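Local coordinates for protein putative enoyl-CoA hydratase/isomerase (Bordetella parapertussis, PDB 3ISA) that is a putative enoyl-CoA hydratase/isomerase of the crotonase-like family and probably acts on acyl-CoA thioesters, though its own substrate and reaction are not established, at residues 83-86 with 87-91; 157-161 with 162-166. All blocks are in the same frame, centred on the assembly; numbering follows the deposited sequence.

From the N terminus, the chain first reaches contact 1, two successive turns of helix 77-95. It closes no loop beyond the helical turn itself. Its side chains face helices 33-48, 112-119 and 217-229 and a second subunit. After several strands and helices the chain enters helix 153-161, and contact 2 ends that helix. Here the backbone turns sharply and leads into strand 165-167 of the small sheet. The contacts follow in series and neither nest nor cross. The centres of contact 1 and contact 2 lie about 22 Å apart. The nearest atoms of contact 1 and contact 2 are about 12 Å apart. Contact 1 is buried, whereas contact 2 is partly buried and meets a third subunit.

Contact 1: residues 83-86 with 87-91; sequences RMVR and IEMLL
The chain of R86 bends at chi2 and chi3 (-62° and -76°), and M89 bends at chi3 (78°), which brings the arginine tip beside the thioether one turn on. M89 CE sits at the edge of the R86 guanidinium, close to its plane, 3.6 Å from R86 NH1. The two side chains cross at a slant. M89 SD also touches V85 CG1 at 3.9 Å. V85 and M89 run side by side and point the same way, so the sulfur lies between a valine methyl and an arginine nitrogen.

A second pair is looser. I87 CD1 lies 4.2 Å from M84 SD. I87 CG1 also packs on the backbone, 3.3 Å from R83 O.

Beneath the side chains, four backbone bonds join the two turns. I87, E88, M89 and L90 donate to the carbonyls of R83, M84, V85 and R86. The M89 N to V85 O bond is 2.8 Å.

The charged ends find partners beyond this pair of turns. R86 makes a salt bridge to E37, which probably offsets its charge in this buried place. E88 OE2 makes a salt bridge to R146 and a hydrogen bond to Q92, and R83 bonds to D68, L31 and Q75. V85, R86 and M89 also pack on A229, P231 and Q230 of the second subunit.

The pattern is that of a regular alpha helix, with i to i+4 bonds and side-chain contacts three and four residues apart. Here it forms a largely buried part of helix 77-95 in the crotonase-like fold.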
loop_
_atom_site.group_PDB
_atom_site.type_symbol
_atom_site.label_atom_id
_atom_site.label_comp_id
_atom_site.label_asym_id
_atom_site.label_seq_id
_atom_site.Cartn_x
_atom_site.Cartn_y
_atom_site.Cartn_z
ATOM N N ARG D 83 -9.905 24.198 -14.966
ATOM C CA ARG D 83 -9.170 23.911 -16.187
ATOM C C ARG D 83 -7.924 23.020 -15.943
ATOM O O ARG D 83 -7.633 22.112 -16.726
ATOM C CB ARG D 83 -8.820 25.207 -16.934
ATOM C CG ARG D 83 -10.028 25.892 -17.594
ATOM C CD ARG D 83 -9.630 27.250 -18.173
ATOM N NE ARG D 83 -8.559 27.105 -19.167
ATOM C CZ ARG D 83 -7.811 28.105 -19.618
ATOM N NH1 ARG D 83 -8.003 29.334 -19.154
ATOM N NH2 ARG D 83 -6.855 27.871 -20.517
ATOM N N MET D 84 -7.210 23.271 -14.853
ATOM C CA MET D 84 -6.077 22.421 -14.474
ATOM C C MET D 84 -6.502 21.000 -14.065
ATOM O O MET D 84 -5.864 20.022 -14.440
ATOM C CB MET D 84 -5.258 23.105 -13.372
ATOM C CG MET D 84 -4.356 24.242 -13.883
ATOM S SD MET D 84 -3.115 23.790 -15.123
ATOM C CE MET D 84 -2.248 25.370 -15.105
ATOM N N VAL D 85 -7.598 20.893 -13.307
ATOM C CA VAL D 85 -8.157 19.599 -12.935
ATOM C C VAL D 85 -8.569 18.787 -14.154
ATOM O O VAL D 85 -8.223 17.609 -14.250
ATOM C CB VAL D 85 -9.327 19.764 -11.906
ATOM C CG1 VAL D 85 -10.107 18.465 -11.764
ATOM C CG2 VAL D 85 -8.738 20.209 -10.553
ATOM N N ARG D 86 -9.248 19.437 -15.106
ATOM C CA ARG D 86 -9.649 18.768 -16.338
ATOM C C ARG D 86 -8.429 18.327 -17.171
ATOM O O ARG D 86 -8.441 17.251 -17.757
ATOM C CB ARG D 86 -10.650 19.625 -17.135
ATOM C CG ARG D 86 -12.013 19.887 -16.408
ATOM C CD ARG D 86 -12.806 18.605 -16.133
ATOM N NE ARG D 86 -13.443 18.107 -17.359
ATOM C CZ ARG D 86 -13.980 16.895 -17.496
ATOM N NH1 ARG D 86 -13.942 16.035 -16.482
ATOM N NH2 ARG D 86 -14.556 16.541 -18.643
ATOM N N ILE D 87 -7.384 19.154 -17.212
ATOM C CA ILE D 87 -6.110 18.751 -17.825
ATOM C C ILE D 87 -5.569 17.479 -17.152
ATOM O O ILE D 87 -5.266 16.503 -17.832
ATOM C CB ILE D 87 -5.067 19.912 -17.834
ATOM C CG1 ILE D 87 -5.469 20.966 -18.881
ATOM C CG2 ILE D 87 -3.663 19.389 -18.159
ATOM C CD1 ILE D 87 -4.729 22.307 -18.760
ATOM N N GLU D 88 -5.485 17.461 -15.822
ATOM C CA GLU D 88 -4.982 16.248 -15.139
ATOM C C GLU D 88 -5.882 15.029 -15.380
ATOM O O GLU D 88 -5.382 13.920 -15.540
ATOM C CB GLU D 88 -4.762 16.491 -13.639
ATOM C CG GLU D 88 -4.226 15.274 -12.814
ATOM C CD GLU D 88 -2.853 14.726 -13.284
ATOM O OE1 GLU D 88 -2.201 15.313 -14.174
ATOM O OE2 GLU D 88 -2.424 13.679 -12.755
ATOM N N MET D 89 -7.203 15.240 -15.431
ATOM C CA MET D 89 -8.119 14.154 -15.728
ATOM C C MET D 89 -7.845 13.593 -17.150
ATOM O O MET D 89 -7.789 12.376 -17.349
ATOM C CB MET D 89 -9.578 14.573 -15.492
ATOM C CG MET D 89 -9.935 14.746 -13.975
ATOM S SD MET D 89 -11.608 15.396 -13.629
ATOM C CE MET D 89 -12.564 13.927 -13.903
ATOM N N LEU D 90 -7.606 14.491 -18.101
ATOM C CA LEU D 90 -7.216 14.112 -19.450
ATOM C C LEU D 90 -5.903 13.314 -19.464
ATOM O O LEU D 90 -5.833 12.246 -20.096
ATOM C CB LEU D 90 -7.083 15.348 -20.350
ATOM C CG LEU D 90 -6.476 15.071 -21.739
ATOM C CD1 LEU D 90 -7.342 14.113 -22.605
ATOM C CD2 LEU D 90 -6.145 16.378 -22.477
ATOM N N LEU D 91 -4.891 13.813 -18.758
ATOM C CA LEU D 91 -3.572 13.158 -18.732
ATOM C C LEU D 91 -3.674 11.730 -18.165
ATOM O O LEU D 91 -3.052 10.794 -18.664
ATOM C CB LEU D 91 -2.576 14.017 -17.935
ATOM C CG LEU D 91 -2.331 15.417 -18.498
ATOM C CD1 LEU D 91 -1.445 16.230 -17.561
ATOM C CD2 LEU D 91 -1.733 15.317 -19.902
#

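Contact 2: residues 157-161 with 162-166; sequences LSILG and SARAF
I159 and R164 make the tight part of this contact. I159 CG1 lies over one face of the R164 guanidinium, toward its rim, 3.4 Å from R164 NH2. The side chains cross at about a right angle. R164 CG sits between the backbone N and the carbonyl carbon (chi1 62°), and the chain then runs extended to NE, back along the helix end. In the S158 conformer given here, R164 NH2 donates to S158 OG at 3.0 Å, almost straight and in the guanidinium plane. S158 has a second conformer, so the bond may not be constant. The same nitrogen forms a salt bridge to E170, which probably helps hold the guanidinium in place.

On its other branch, I159 CG2 meets F166 CD2 at 3.7 Å. I159 CD1 stands over one face of the ring, toward the rim. F166 also meets the rings of F131 and F176, and I159 packs on F147, so this side is buried.

The S162 side is looser and only partly buried. A water donates to S158 O at 2.8 Å and also approaches S162 OG, but S162 has two conformers, so that side of the bridge is doubtful. S158 and S162 also pack on R178 and A196 of the third subunit.

The backbone turn links the two sides. R164 N donates to I159 O at 3.1 Å, and A163 N to L160 O at 2.9 Å. A163 has positive phi (42°) and is the C-prime residue. This is a Schellman motif, which ends helix 153-161 and turns the chain into strand 165-167.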
loop_
_atom_site.group_PDB
_atom_site.type_symbol
_atom_site.label_atom_id
_atom_site.label_comp_id
_atom_site.label_asym_id
_atom_site.label_seq_id
_atom_site.Cartn_x
_atom_site.Cartn_y
_atom_site.Cartn_z
ATOM N N LEU D 157 14.180 15.681 -10.421
ATOM C CA LEU D 157 14.534 16.770 -9.504
ATOM C C LEU D 157 15.395 17.818 -10.220
ATOM O O LEU D 157 15.121 19.013 -10.115
ATOM C CB LEU D 157 15.269 16.235 -8.267
ATOM C CG LEU D 157 15.743 17.277 -7.248
ATOM C CD1 LEU D 157 14.563 18.057 -6.668
ATOM C CD2 LEU D 157 16.524 16.592 -6.141
ATOM N N SER D 158 16.388 17.352 -10.975
ATOM C CA SER D 158 17.256 18.238 -11.758
ATOM C C SER D 158 16.437 19.142 -12.679
ATOM O O SER D 158 16.595 20.370 -12.679
ATOM C CB SER D 158 18.249 17.418 -12.583
ATOM O OG SER D 158 19.095 18.254 -13.359
ATOM N N ILE D 159 15.534 18.536 -13.446
ATOM C CA ILE D 159 14.755 19.291 -14.421
ATOM C C ILE D 159 13.609 20.101 -13.813
ATOM O O ILE D 159 13.464 21.291 -14.104
ATOM C CB ILE D 159 14.278 18.377 -15.580
ATOM C CG1 ILE D 159 15.502 17.857 -16.350
ATOM C CG2 ILE D 159 13.285 19.107 -16.494
ATOM C CD1 ILE D 159 15.218 16.601 -17.180
ATOM N N LEU D 160 12.790 19.462 -12.984
ATOM C CA LEU D 160 11.633 20.156 -12.426
ATOM C C LEU D 160 12.025 21.162 -11.345
ATOM O O LEU D 160 11.467 22.260 -11.294
ATOM C CB LEU D 160 10.598 19.158 -11.896
ATOM C CG LEU D 160 10.124 18.114 -12.923
ATOM C CD1 LEU D 160 9.171 17.133 -12.249
ATOM C CD2 LEU D 160 9.502 18.759 -14.174
ATOM N N GLY D 161 12.995 20.783 -10.514
ATOM C CA GLY D 161 13.485 21.612 -9.390
ATOM C C GLY D 161 13.975 23.006 -9.744
ATOM O O GLY D 161 13.862 23.931 -8.929
ATOM N N SER D 162 14.525 23.144 -10.947
ATOM C CA SER D 162 15.002 24.416 -11.475
ATOM C C SER D 162 14.108 24.900 -12.607
ATOM O O SER D 162 14.439 25.887 -13.294
ATOM C CB SER D 162 16.436 24.269 -11.982
ATOM O OG SER D 162 17.330 24.056 -10.902
ATOM N N ALA D 163 13.000 24.174 -12.811
ATOM C CA ALA D 163 11.997 24.434 -13.852
ATOM C C ALA D 163 12.632 24.804 -15.178
ATOM O O ALA D 163 12.274 25.813 -15.771
ATOM C CB ALA D 163 11.029 25.524 -13.393
ATOM N N ARG D 164 13.591 23.990 -15.616
ATOM C CA ARG D 164 14.461 24.325 -16.740
ATOM C C ARG D 164 14.103 23.611 -18.047
ATOM O O ARG D 164 13.494 22.541 -18.037
ATOM C CB ARG D 164 15.934 24.043 -16.382
ATOM C CG ARG D 164 16.270 22.582 -16.071
ATOM C CD ARG D 164 17.773 22.381 -16.089
ATOM N NE ARG D 164 18.186 21.013 -15.770
ATOM C CZ ARG D 164 18.387 20.044 -16.665
ATOM N NH1 ARG D 164 18.186 20.252 -17.965
ATOM N NH2 ARG D 164 18.782 18.849 -16.251
ATOM N N ALA D 165 14.508 24.204 -19.166
ATOM C CA ALA D 165 14.335 23.576 -20.462
ATOM C C ALA D 165 15.302 22.404 -20.680
ATOM O O ALA D 165 16.370 22.351 -20.065
ATOM C CB ALA D 165 14.475 24.604 -21.570
ATOM N N PHE D 166 14.901 21.458 -21.535
ATOM C CA PHE D 166 15.785 20.415 -22.068
ATOM C C PHE D 166 15.488 20.110 -23.535
ATOM O O PHE D 166 14.337 20.187 -23.983
ATOM C CB PHE D 166 15.786 19.135 -21.212
ATOM C CG PHE D 166 14.434 18.461 -21.075
ATOM C CD1 PHE D 166 14.139 17.303 -21.805
ATOM C CD2 PHE D 166 13.482 18.947 -20.181
ATOM C CE1 PHE D 166 12.900 16.661 -21.672
ATOM C CE2 PHE D 166 12.238 18.316 -20.042
ATOM C CZ PHE D 166 11.956 17.166 -20.786
HETATM O O HOH W 1 18.264 21.706 -10.812
#